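Local structure of BlEst2 (Bacillus licheniformis, 6WPX) at residues L153-Y158 against I468-V473; A175-Q180 against I414-G419; R412-R415 against K420-E423. The protein is a lipase that probably hydrolyses ester bonds, here in its propeptide form, in which a C-terminal domain has autoinhibitory effects. All coordinates share one frame; numbering follows the deposited sequence.

Interaction 1 (L153-Y158 against I468-V473)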
ATOM      1  N   LEU A 153      -1.213   0.918   3.358  1.00 13.20           N
ATOM      2  CA  LEU A 153      -0.018   1.574   3.890  1.00 13.01           C
ATOM      3  C   LEU A 153      -0.066   3.070   3.560  1.00 16.01           C
ATOM      4  O   LEU A 153       0.354   3.885   4.381  1.00 14.94           O
ATOM      5  CB  LEU A 153       1.241   0.910   3.348  1.00 12.61           C
ATOM      6  CG  LEU A 153       1.527  -0.482   3.949  1.00 16.09           C
ATOM      7  CD1 LEU A 153       2.624  -1.197   3.147  1.00 15.04           C
ATOM      8  CD2 LEU A 153       1.927  -0.358   5.452  1.00 14.51           C
ATOM      9  N   ALA A 154      -0.616   3.437   2.368  1.00 13.18           N
ATOM     10  CA  ALA A 154      -0.814   4.846   2.044  1.00 16.00           C
ATOM     11  C   ALA A 154      -1.894   5.405   2.980  1.00 19.51           C
ATOM     12  O   ALA A 154      -1.736   6.520   3.450  1.00 20.62           O
ATOM     13  CB  ALA A 154      -1.216   5.027   0.579  1.00 16.64           C
ATOM     14  N   ASP A 155      -2.959   4.609   3.297  1.00 16.76           N
ATOM     15  CA  ASP A 155      -4.008   5.037   4.232  1.00 17.34           C
ATOM     16  C   ASP A 155      -3.382   5.326   5.574  1.00 20.44           C
ATOM     17  O   ASP A 155      -3.727   6.325   6.207  1.00 20.64           O
ATOM     18  CB  ASP A 155      -5.078   3.962   4.423  1.00 17.71           C
ATOM     19  CG  ASP A 155      -5.863   3.680   3.178  1.00 20.82           C
ATOM     20  OD1 ASP A 155      -5.721   4.442   2.203  1.00 19.01           O
ATOM     21  OD2 ASP A 155      -6.660   2.724   3.189  1.00 19.39           O
ATOM     22  N   LEU A 156      -2.453   4.450   5.994  1.00 15.47           N
ATOM     23  CA  LEU A 156      -1.708   4.594   7.240  1.00 15.42           C
ATOM     24  C   LEU A 156      -0.880   5.871   7.240  1.00 18.13           C
ATOM     25  O   LEU A 156      -0.968   6.632   8.208  1.00 16.36           O
ATOM     26  CB  LEU A 156      -0.825   3.352   7.528  1.00 14.25           C
ATOM     27  CG  LEU A 156       0.102   3.437   8.744  1.00 15.63           C
ATOM     28  CD1 LEU A 156      -0.694   3.525  10.068  1.00 14.42           C
ATOM     29  CD2 LEU A 156       1.068   2.234   8.781  1.00 16.24           C
ATOM     30  N   ALA A 157      -0.097   6.118   6.167  1.00 14.71           N
ATOM     31  CA  ALA A 157       0.756   7.305   6.017  1.00 14.77           C
ATOM     32  C   ALA A 157      -0.023   8.631   6.141  1.00 17.34           C
ATOM     33  O   ALA A 157       0.534   9.630   6.585  1.00 15.63           O
ATOM     34  CB  ALA A 157       1.457   7.274   4.671  1.00 16.08           C
ATOM     35  N   TYR A 158      -1.271   8.651   5.669  1.00 14.65           N
ATOM     36  CA  TYR A 158      -2.122   9.833   5.687  1.00 15.88           C
ATOM     37  C   TYR A 158      -3.003   9.936   6.940  1.00 19.96           C
ATOM     38  O   TYR A 158      -3.798  10.865   7.058  1.00 22.43           O
ATOM     39  CB  TYR A 158      -2.960   9.883   4.402  1.00 16.88           C
ATOM     40  CG  TYR A 158      -2.159  10.479   3.278  1.00 18.39           C
ATOM     41  CD1 TYR A 158      -1.226   9.712   2.579  1.00 18.19           C
ATOM     42  CD2 TYR A 158      -2.246  11.841   2.978  1.00 19.87           C
ATOM     43  CE1 TYR A 158      -0.422  10.276   1.591  1.00 18.48           C
ATOM     44  CE2 TYR A 158      -1.433  12.417   1.999  1.00 21.16           C
ATOM     45  CZ  TYR A 158      -0.530  11.626   1.306  1.00 24.75           C
ATOM     46  OH  TYR A 158       0.251  12.175   0.330  1.00 28.58           O
ATOM     47  N   ILE A 468      -8.305   2.414  11.108  1.00 20.63           N
ATOM     48  CA  ILE A 468      -8.088   3.504  10.164  1.00 20.38           C
ATOM     49  C   ILE A 468      -9.019   3.318   8.964  1.00 23.61           C
ATOM     50  O   ILE A 468      -9.008   2.270   8.322  1.00 20.49           O
ATOM     51  CB  ILE A 468      -6.601   3.623   9.736  1.00 22.67           C
ATOM     52  CG1 ILE A 468      -5.747   4.080  10.936  1.00 22.50           C
ATOM     53  CG2 ILE A 468      -6.444   4.576   8.506  1.00 23.39           C
ATOM     54  CD1 ILE A 468      -4.325   3.975  10.711  1.00 31.36           C
ATOM     55  N   ARG A 469      -9.815   4.345   8.670  1.00 20.74           N
ATOM     56  CA  ARG A 469     -10.723   4.366   7.526  1.00 19.95           C
ATOM     57  C   ARG A 469     -10.278   5.464   6.569  1.00 21.39           C
ATOM     58  O   ARG A 469      -9.923   6.570   6.994  1.00 19.55           O
ATOM     59  CB  ARG A 469     -12.165   4.609   7.972  1.00 23.08           C
ATOM     60  CG  ARG A 469     -12.734   3.502   8.859  1.00 31.68           C
ATOM     61  CD  ARG A 469     -14.118   3.862   9.351  1.00 39.02           C
ATOM     62  NE  ARG A 469     -15.105   3.866   8.269  1.00 45.37           N
ATOM     63  CZ  ARG A 469     -16.352   4.308   8.394  1.00 57.90           C
ATOM     64  NH1 ARG A 469     -16.777   4.802   9.549  1.00 36.45           N
ATOM     65  NH2 ARG A 469     -17.183   4.267   7.360  1.00 43.90           N
ATOM     66  N   SER A 470     -10.305   5.143   5.281  1.00 16.93           N
ATOM     67  CA  SER A 470      -9.952   6.002   4.165  1.00 17.90           C
ATOM     68  C   SER A 470     -11.197   6.220   3.334  1.00 23.13           C
ATOM     69  O   SER A 470     -11.737   5.273   2.782  1.00 23.21           O
ATOM     70  CB  SER A 470      -8.870   5.342   3.315  1.00 16.44           C
ATOM     71  OG  SER A 470      -8.489   6.181   2.237  1.00 17.74           O
ATOM     72  N   ILE A 471     -11.664   7.456   3.261  1.00 21.87           N
ATOM     73  CA  ILE A 471     -12.913   7.787   2.559  1.00 23.67           C
ATOM     74  C   ILE A 471     -12.740   8.958   1.631  1.00 27.84           C
ATOM     75  O   ILE A 471     -12.316  10.024   2.059  1.00 28.26           O
ATOM     76  CB  ILE A 471     -14.095   8.038   3.563  1.00 28.75           C
ATOM     77  CG1 ILE A 471     -14.261   6.861   4.559  1.00 28.97           C
ATOM     78  CG2 ILE A 471     -15.431   8.335   2.822  1.00 32.62           C
ATOM     79  CD1 ILE A 471     -15.072   7.125   5.789  1.00 31.64           C
ATOM     80  N   TYR A 472     -13.125   8.784   0.362  1.00 26.04           N
ATOM     81  CA  TYR A 472     -13.099   9.911  -0.560  1.00 27.20           C
ATOM     82  C   TYR A 472     -14.535  10.365  -0.726  1.00 33.60           C
ATOM     83  O   TYR A 472     -15.422   9.533  -0.883  1.00 33.79           O
ATOM     84  CB  TYR A 472     -12.479   9.549  -1.916  1.00 27.55           C
ATOM     85  CG  TYR A 472     -12.502  10.700  -2.898  1.00 30.63           C
ATOM     86  CD1 TYR A 472     -11.653  11.791  -2.743  1.00 32.92           C
ATOM     87  CD2 TYR A 472     -13.410  10.725  -3.955  1.00 33.01           C
ATOM     88  CE1 TYR A 472     -11.694  12.871  -3.624  1.00 36.27           C
ATOM     89  CE2 TYR A 472     -13.439  11.785  -4.860  1.00 35.11           C
ATOM     90  CZ  TYR A 472     -12.575  12.853  -4.693  1.00 44.89           C
ATOM     91  OH  TYR A 472     -12.622  13.912  -5.565  1.00 51.62           O
ATOM     92  N   VAL A 473     -14.768  11.674  -0.696  1.00 33.59           N
ATOM     93  CA  VAL A 473     -16.103  12.252  -0.876  1.00 35.59           C
ATOM     94  C   VAL A 473     -15.993  13.235  -2.037  1.00 40.70           C
ATOM     95  O   VAL A 473     -15.167  14.150  -1.985  1.00 38.46           O
ATOM     96  CB  VAL A 473     -16.676  12.884   0.423  1.00 40.46           C
ATOM     97  CG1 VAL A 473     -18.063  13.497   0.188  1.00 43.00           C
ATOM     98  CG2 VAL A 473     -16.743  11.858   1.551  1.00 39.51           C
TER

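Interaction 2 (A175-Q180 against I414-G419)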
ATOM      1  N   ALA A 175       1.532  11.512  -5.488  1.00 18.98           N
ATOM      2  CA  ALA A 175       1.573  10.082  -5.832  1.00 17.98           C
ATOM      3  C   ALA A 175       1.098   9.210  -4.708  1.00 23.82           C
ATOM      4  O   ALA A 175       0.170   8.438  -4.929  1.00 24.18           O
ATOM      5  CB  ALA A 175       2.959   9.656  -6.304  1.00 17.88           C
ATOM      6  N   VAL A 176       1.653   9.377  -3.486  1.00 20.89           N
ATOM      7  CA  VAL A 176       1.252   8.603  -2.294  1.00 20.52           C
ATOM      8  C   VAL A 176      -0.218   8.869  -1.942  1.00 23.40           C
ATOM      9  O   VAL A 176      -0.955   7.938  -1.630  1.00 23.40           O
ATOM     10  CB  VAL A 176       2.207   8.829  -1.074  1.00 25.27           C
ATOM     11  CG1 VAL A 176       1.820   7.926   0.104  1.00 24.75           C
ATOM     12  CG2 VAL A 176       3.670   8.577  -1.468  1.00 25.18           C
ATOM     13  N   TYR A 177      -0.634  10.138  -2.007  1.00 20.31           N
ATOM     14  CA  TYR A 177      -2.004  10.597  -1.769  1.00 20.57           C
ATOM     15  C   TYR A 177      -2.968   9.846  -2.677  1.00 23.56           C
ATOM     16  O   TYR A 177      -4.034   9.450  -2.216  1.00 22.38           O
ATOM     17  CB  TYR A 177      -2.090  12.091  -2.111  1.00 21.13           C
ATOM     18  CG  TYR A 177      -3.418  12.734  -1.813  1.00 22.89           C
ATOM     19  CD1 TYR A 177      -4.409  12.830  -2.792  1.00 25.67           C
ATOM     20  CD2 TYR A 177      -3.654  13.337  -0.585  1.00 23.73           C
ATOM     21  CE1 TYR A 177      -5.616  13.489  -2.535  1.00 27.34           C
ATOM     22  CE2 TYR A 177      -4.853  13.981  -0.315  1.00 25.94           C
ATOM     23  CZ  TYR A 177      -5.822  14.077  -1.296  1.00 30.36           C
ATOM     24  OH  TYR A 177      -6.969  14.754  -0.979  1.00 27.87           O
ATOM     25  N   SER A 178      -2.615   9.716  -3.987  1.00 20.26           N
ATOM     26  CA  SER A 178      -3.476   9.061  -4.978  1.00 19.52           C
ATOM     27  C   SER A 178      -3.594   7.556  -4.740  1.00 22.21           C
ATOM     28  O   SER A 178      -4.467   6.930  -5.322  1.00 22.62           O
ATOM     29  CB  SER A 178      -3.009   9.346  -6.403  1.00 21.01           C
ATOM     30  OG  SER A 178      -1.834   8.629  -6.749  1.00 24.48           O
ATOM     31  N   LEU A 179      -2.728   6.985  -3.882  1.00 17.96           N
ATOM     32  CA  LEU A 179      -2.724   5.561  -3.543  1.00 17.47           C
ATOM     33  C   LEU A 179      -3.643   5.193  -2.364  1.00 18.54           C
ATOM     34  O   LEU A 179      -3.835   4.003  -2.103  1.00 17.60           O
ATOM     35  CB  LEU A 179      -1.292   5.063  -3.298  1.00 16.74           C
ATOM     36  CG  LEU A 179      -0.365   5.075  -4.537  1.00 20.73           C
ATOM     37  CD1 LEU A 179       1.037   4.718  -4.142  1.00 19.11           C
ATOM     38  CD2 LEU A 179      -0.866   4.115  -5.602  1.00 24.17           C
ATOM     39  N   GLN A 180      -4.215   6.191  -1.663  1.00 13.80           N
ATOM     40  CA  GLN A 180      -5.158   5.909  -0.565  1.00 13.23           C
ATOM     41  C   GLN A 180      -6.330   5.090  -1.124  1.00 17.68           C
ATOM     42  O   GLN A 180      -6.748   5.314  -2.267  1.00 17.50           O
ATOM     43  CB  GLN A 180      -5.688   7.203   0.056  1.00 13.81           C
ATOM     44  CG  GLN A 180      -4.611   7.955   0.813  1.00 18.36           C
ATOM     45  CD  GLN A 180      -5.080   9.309   1.246  1.00 24.61           C
ATOM     46  OE1 GLN A 180      -5.538   9.512   2.383  1.00 19.82           O
ATOM     47  NE2 GLN A 180      -4.950  10.286   0.353  1.00 13.87           N
ATOM     48  N   ILE A 414      -8.552  13.620   9.656  1.00 25.09           N
ATOM     49  CA  ILE A 414      -7.955  14.623   8.771  1.00 26.30           C
ATOM     50  C   ILE A 414      -8.757  14.604   7.482  1.00 31.21           C
ATOM     51  O   ILE A 414      -9.012  13.530   6.932  1.00 29.31           O
ATOM     52  CB  ILE A 414      -6.430  14.457   8.450  1.00 28.18           C
ATOM     53  CG1 ILE A 414      -5.567  14.325   9.708  1.00 28.56           C
ATOM     54  CG2 ILE A 414      -5.924  15.631   7.596  1.00 27.64           C
ATOM     55  CD1 ILE A 414      -4.134  13.674   9.457  1.00 33.83           C
ATOM     56  N   ARG A 415      -9.144  15.793   7.008  1.00 28.35           N
ATOM     57  CA  ARG A 415      -9.790  15.962   5.723  1.00 29.03           C
ATOM     58  C   ARG A 415      -8.821  16.767   4.855  1.00 31.61           C
ATOM     59  O   ARG A 415      -8.358  17.836   5.253  1.00 31.12           O
ATOM     60  CB  ARG A 415     -11.166  16.644   5.837  1.00 28.08           C
ATOM     61  CG  ARG A 415     -11.898  16.672   4.491  1.00 34.77           C
ATOM     62  CD  ARG A 415     -13.204  17.431   4.548  1.00 34.60           C
ATOM     63  NE  ARG A 415     -13.061  18.764   5.137  1.00 42.37           N
ATOM     64  CZ  ARG A 415     -12.793  19.861   4.439  1.00 56.06           C
ATOM     65  NH1 ARG A 415     -12.656  19.801   3.123  1.00 43.53           N
ATOM     66  NH2 ARG A 415     -12.665  21.029   5.054  1.00 47.85           N
ATOM     67  N   TYR A 416      -8.481  16.209   3.699  1.00 26.45           N
ATOM     68  CA  TYR A 416      -7.577  16.783   2.708  1.00 26.64           C
ATOM     69  C   TYR A 416      -8.383  17.235   1.502  1.00 33.44           C
ATOM     70  O   TYR A 416      -9.417  16.646   1.196  1.00 32.91           O
ATOM     71  CB  TYR A 416      -6.557  15.737   2.208  1.00 25.81           C
ATOM     72  CG  TYR A 416      -5.688  15.111   3.268  1.00 23.77           C
ATOM     73  CD1 TYR A 416      -6.105  13.971   3.954  1.00 24.11           C
ATOM     74  CD2 TYR A 416      -4.426  15.618   3.549  1.00 23.67           C
ATOM     75  CE1 TYR A 416      -5.291  13.364   4.906  1.00 22.23           C
ATOM     76  CE2 TYR A 416      -3.625  15.053   4.541  1.00 22.64           C
ATOM     77  CZ  TYR A 416      -4.048  13.902   5.189  1.00 27.19           C
ATOM     78  OH  TYR A 416      -3.250  13.308   6.147  1.00 23.02           O
ATOM     79  N   GLU A 417      -7.888  18.260   0.809  1.00 33.41           N
ATOM     80  CA  GLU A 417      -8.470  18.820  -0.419  1.00 35.67           C
ATOM     81  C   GLU A 417      -7.336  19.014  -1.377  1.00 40.25           C
ATOM     82  O   GLU A 417      -6.365  19.691  -1.034  1.00 39.67           O
ATOM     83  CB  GLU A 417      -9.080  20.197  -0.155  1.00 39.08           C
ATOM     84  CG  GLU A 417     -10.490  20.194   0.373  1.00 48.83           C
ATOM     85  CD  GLU A 417     -10.999  21.605   0.603  1.00 71.17           C
ATOM     86  OE1 GLU A 417     -10.738  22.486  -0.247  1.00 64.20           O
ATOM     87  OE2 GLU A 417     -11.666  21.830   1.636  1.00 58.30           O
ATOM     88  N   ASN A 418      -7.415  18.383  -2.558  1.00 38.74           N
ATOM     89  CA  ASN A 418      -6.398  18.477  -3.603  1.00 38.32           C
ATOM     90  C   ASN A 418      -4.970  18.208  -3.086  1.00 41.82           C
ATOM     91  O   ASN A 418      -4.036  18.931  -3.431  1.00 43.20           O
ATOM     92  CB  ASN A 418      -6.504  19.823  -4.353  1.00 41.26           C
ATOM     93  CG  ASN A 418      -7.900  20.154  -4.827  1.00 66.08           C
ATOM     94  OD1 ASN A 418      -8.417  19.564  -5.780  1.00 60.79           O
ATOM     95  ND2 ASN A 418      -8.541  21.107  -4.165  1.00 59.24           N
ATOM     96  N   GLY A 419      -4.825  17.188  -2.245  1.00 36.45           N
ATOM     97  CA  GLY A 419      -3.537  16.777  -1.694  1.00 35.12           C
ATOM     98  C   GLY A 419      -3.034  17.513  -0.480  1.00 40.13           C
ATOM     99  O   GLY A 419      -1.968  17.173   0.049  1.00 38.63           O
TER

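Interaction 3 (R412-R415 against K420-E423)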
ATOM      1  N   ARG A 412     -10.105  10.623  15.760  1.00 24.29           N
ATOM      2  CA  ARG A 412      -9.123  11.593  15.261  1.00 24.22           C
ATOM      3  C   ARG A 412      -9.274  11.536  13.749  1.00 27.15           C
ATOM      4  O   ARG A 412      -9.387  10.444  13.196  1.00 25.27           O
ATOM      5  CB  ARG A 412      -7.691  11.226  15.665  1.00 26.52           C
ATOM      6  CG  ARG A 412      -7.352  11.653  17.080  1.00 32.83           C
ATOM      7  CD  ARG A 412      -6.102  10.966  17.614  1.00 31.26           C
ATOM      8  NE  ARG A 412      -6.061  11.105  19.066  1.00 33.60           N
ATOM      9  CZ  ARG A 412      -5.404  12.062  19.707  1.00 56.30           C
ATOM     10  NH1 ARG A 412      -5.488  12.160  21.027  1.00 46.32           N
ATOM     11  NH2 ARG A 412      -4.660  12.932  19.034  1.00 40.51           N
ATOM     12  N   SER A 413      -9.392  12.690  13.094  1.00 22.28           N
ATOM     13  CA  SER A 413      -9.575  12.687  11.654  1.00 22.18           C
ATOM     14  C   SER A 413      -8.834  13.823  10.951  1.00 27.92           C
ATOM     15  O   SER A 413      -8.472  14.827  11.577  1.00 26.62           O
ATOM     16  CB  SER A 413     -11.062  12.710  11.300  1.00 25.53           C
ATOM     17  OG  SER A 413     -11.638  13.899  11.805  1.00 30.04           O
ATOM     18  N   ILE A 414      -8.552  13.620   9.656  1.00 25.09           N
ATOM     19  CA  ILE A 414      -7.955  14.623   8.771  1.00 26.30           C
ATOM     20  C   ILE A 414      -8.757  14.604   7.482  1.00 31.21           C
ATOM     21  O   ILE A 414      -9.012  13.530   6.932  1.00 29.31           O
ATOM     22  CB  ILE A 414      -6.430  14.457   8.450  1.00 28.18           C
ATOM     23  CG1 ILE A 414      -5.567  14.325   9.708  1.00 28.56           C
ATOM     24  CG2 ILE A 414      -5.924  15.631   7.596  1.00 27.64           C
ATOM     25  CD1 ILE A 414      -4.134  13.674   9.457  1.00 33.83           C
ATOM     26  N   ARG A 415      -9.144  15.793   7.008  1.00 28.35           N
ATOM     27  CA  ARG A 415      -9.790  15.962   5.723  1.00 29.03           C
ATOM     28  C   ARG A 415      -8.821  16.767   4.855  1.00 31.61           C
ATOM     29  O   ARG A 415      -8.358  17.836   5.253  1.00 31.12           O
ATOM     30  CB  ARG A 415     -11.166  16.644   5.837  1.00 28.08           C
ATOM     31  CG  ARG A 415     -11.898  16.672   4.491  1.00 34.77           C
ATOM     32  CD  ARG A 415     -13.204  17.431   4.548  1.00 34.60           C
ATOM     33  NE  ARG A 415     -13.061  18.764   5.137  1.00 42.37           N
ATOM     34  CZ  ARG A 415     -12.793  19.861   4.439  1.00 56.06           C
ATOM     35  NH1 ARG A 415     -12.656  19.801   3.123  1.00 43.53           N
ATOM     36  NH2 ARG A 415     -12.665  21.029   5.054  1.00 47.85           N
ATOM     37  N   LYS A 420      -3.783  18.536  -0.024  1.00 37.84           N
ATOM     38  CA  LYS A 420      -3.377  19.326   1.123  1.00 36.69           C
ATOM     39  C   LYS A 420      -4.365  19.208   2.262  1.00 37.07           C
ATOM     40  O   LYS A 420      -5.570  19.186   2.038  1.00 38.40           O
ATOM     41  CB  LYS A 420      -3.202  20.808   0.746  1.00 41.85           C
ATOM     42  CG  LYS A 420      -2.101  21.051  -0.279  1.00 57.03           C
ATOM     43  CD  LYS A 420      -1.977  22.512  -0.610  1.00 69.27           C
ATOM     44  CE  LYS A 420      -1.111  22.689  -1.829  1.00 81.01           C
ATOM     45  NZ  LYS A 420      -0.915  24.124  -2.179  1.00 92.37           N
ATOM     46  N   GLN A 421      -3.843  19.155   3.481  1.00 30.24           N
ATOM     47  CA  GLN A 421      -4.636  19.099   4.702  1.00 29.49           C
ATOM     48  C   GLN A 421      -5.520  20.352   4.749  1.00 32.51           C
ATOM     49  O   GLN A 421      -5.025  21.479   4.600  1.00 32.71           O
ATOM     50  CB  GLN A 421      -3.699  19.059   5.921  1.00 30.04           C
ATOM     51  CG  GLN A 421      -4.413  18.886   7.250  1.00 38.16           C
ATOM     52  CD  GLN A 421      -3.445  18.621   8.365  1.00 52.59           C
ATOM     53  OE1 GLN A 421      -2.627  17.709   8.290  1.00 50.26           O
ATOM     54  NE2 GLN A 421      -3.527  19.404   9.426  1.00 40.14           N
ATOM     55  N   ALA A 422      -6.833  20.143   4.905  1.00 29.01           N
ATOM     56  CA  ALA A 422      -7.792  21.241   4.992  1.00 29.57           C
ATOM     57  C   ALA A 422      -8.375  21.358   6.401  1.00 31.87           C
ATOM     58  O   ALA A 422      -8.663  22.458   6.845  1.00 31.36           O
ATOM     59  CB  ALA A 422      -8.907  21.050   3.970  1.00 31.04           C
ATOM     60  N   GLU A 423      -8.568  20.226   7.098  1.00 27.81           N
ATOM     61  CA  GLU A 423      -9.180  20.224   8.433  1.00 27.55           C
ATOM     62  C   GLU A 423      -8.740  19.015   9.239  1.00 29.64           C
ATOM     63  O   GLU A 423      -8.642  17.920   8.697  1.00 28.69           O
ATOM     64  CB  GLU A 423     -10.720  20.303   8.294  1.00 29.92           C
ATOM     65  CG  GLU A 423     -11.530  20.140   9.570  1.00 38.40           C
ATOM     66  CD  GLU A 423     -12.988  20.553   9.484  1.00 57.93           C
ATOM     67  OE1 GLU A 423     -13.438  20.974   8.395  1.00 52.47           O
ATOM     68  OE2 GLU A 423     -13.678  20.482  10.522  1.00 55.84           O
TER

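Interaction 1 (L153-Y158 against I468-V473)
Asp155 and Ser470 bring the two backbones closest, 6.0 Å from CA to CA, where helix segment 153-157 runs almost square across strand segment 468-473, at 95° and with 8.6 Å between the axes. This is a helix packed on one face of an antiparallel beta sheet: the helix belongs to the alpha/beta hydrolase-like part of the chain, the strand to the five-stranded sheet near the C-terminus. The small side chain of Ser470 is compatible with so close a crossing. Its CB lies over the face of the Asp155 carboxylate, 3.4 Å from CG and about as far from both oxygens, while Asp155 OD1 is 3.3 Å from Ser470 OG. The stronger polar partners of both residues come from the start of helix 181-191: Asp155 OD2 is hydrogen-bonded to Thr181 OG1, and Ser470 OG takes a hydrogen bond from the backbone N of Gly182. The buried carboxylate is thus provided for, and the N-terminal end of that helix would probably favour its negative charge. Asp155 CG stands anti to its own carbonyl carbon (chi1 -65°), which sends the carboxylate out from the helix toward the strand. Two residues back along the strand, on the same side as Ser470, Ile468 meets the apolar flank of the helix. Its chain is extended through chi2, carrying CD1 far enough to touch Leu156. Long branched aliphatics suit this place, since they bridge the wider separation with methyl groups and require no polar mate; Phe219 and Tyr223 of helix 218-224 also pack on Leu156. The two side chains cross at a slant, with Leu156 CD1 3.7 Å from Ile468 CD1, and the other branch, Ile468 CG2, comes within 4.0 Å of the carbonyl O of Asp155.

Interaction 2 (A175-Q180 against I414-G419)
Tyr177, near the end of helix 174-178, lays its ring against Gly419, with the edge turned to Tyr416, at the point where the chain turns from strand 407-417 into strand 420-431. In the strand, Ile414 lays CG2 over one face of the Tyr416 ring. Arg415 points to the other side of the sheet, where its NH1 makes a salt bridge of 2.7 Å with Glu417 OE2, lying in the guanidinium plane and using the anti lone pair of the carboxylate. Tyr416 returns to the helix side. Its CB sits at the edge of the Tyr177 ring, 3.4 Å from Tyr177 OH and 3.5 Å from Tyr177 CE2, and the two rings form an offset edge-to-face pair: the edge of Tyr177 is turned to the face of Tyr416, the planes at 85° and the centroids 5.9 Å apart. A tyrosine suits this position because its OH can also reach past the ring contact, to hydrogen-bond with Tyr158 and with Lys172 NZ. Beyond Glu417 the chain reverses through Asn418 and Gly419, whose left-handed backbone angles fit a type I' beta turn, the tight two-residue loop of a hairpin. Asn418 is well suited to the first left-handed place and faces away from the helix. Gly419 takes the second, where the positive phi of the turn suits a glycine. Its CA makes a CH-pi contact over the face of the Tyr177 ring, 18° off the normal, with Gly419 CA 3.4 Å from Tyr177 CE2. Tyr177 CG lies anti to the backbone N (chi1 -175°), projecting the ring at the turn, while Gln180 NE2 lies over the opposite face, toward its rim, held there by its 2.9 Å hydrogen bond to Tyr177 O.

Interaction 3 (R412-R415 against K420-E423)
Arg415 and Glu423 face each other as an antiparallel hydrogen-bonded pair, with Arg415 N giving a nearly straight bond of 2.8 Å to Glu423 O. The return bond is shared: Arg415 O accepts from Glu423 N at 3.0 Å and from Ala422 N at 2.8 Å, both donors lying in its carbonyl plane. With two residues of one strand set against one of the other, this is a classic beta bulge, and Ala422 has the near-helical backbone angles of its first position. Glu423 O is used twice as well, taking a CA-H...O contact from Ile414 CA at 3.4 Å. The bulge brings Ala422 and Glu423 round to the Arg415 side chain. Bent at chi3 (51°), the arginine places its guanidinium so that Ala422 CB lies over one face, while Glu423 OE1 approaches at the edge, 3.4 Å from Arg415 NH2. That salt bridge is weak, and the carboxylate is turned 83° from the guanidinium plane; Glu417 is the stronger mate. A small methyl suits the face and an acid the rim. Replacing Arg415 by an alanine would probably leave Glu417 and Glu423 without their common cation and uncover the methyl of Ala422. On the face of the hairpin turned away from the Arg415 side chain, Ile414 CG2 packs on the aliphatic part of Gln421, 3.6 Å from its CG, a residue that can offer methylenes here and still keep a polar end for an exposed position. Further out, Lys443 touches Arg415 and makes a long, weak ion pair with Glu423. Strand 420-431 is an outermost strand of the sheet, and strand 407-417 lies between it and strand 445-456, to which Arg412 and Ile414 are joined by backbone hydrogen bonds with Thr450 and Ser448.

Overall arrangement
All three contacts reach the same C-terminal antiparallel sheet. Interactions 1 and 2 bring helices 152-157 and 174-178 against it; the centres of the two contacts lie about 8 Å apart, and they join where Tyr416 OH is hydrogen-bonded to Tyr158 O at 2.7 Å and Asp155 OD1 packs 3.2 Å from Gln180 CA. Interaction 3, centred about 10 Å from interaction 2, is the hairpin whose turn Tyr177 covers; the two share Ile414 and Arg415. It also touches interaction 1, Ile414 CD1 lying 3.7 Å from Tyr158 O. Interactions 1 and 2 close long loops of chain, one nested within the other, consistent with a C-terminal domain docked against the hydrolase part in the propeptide form.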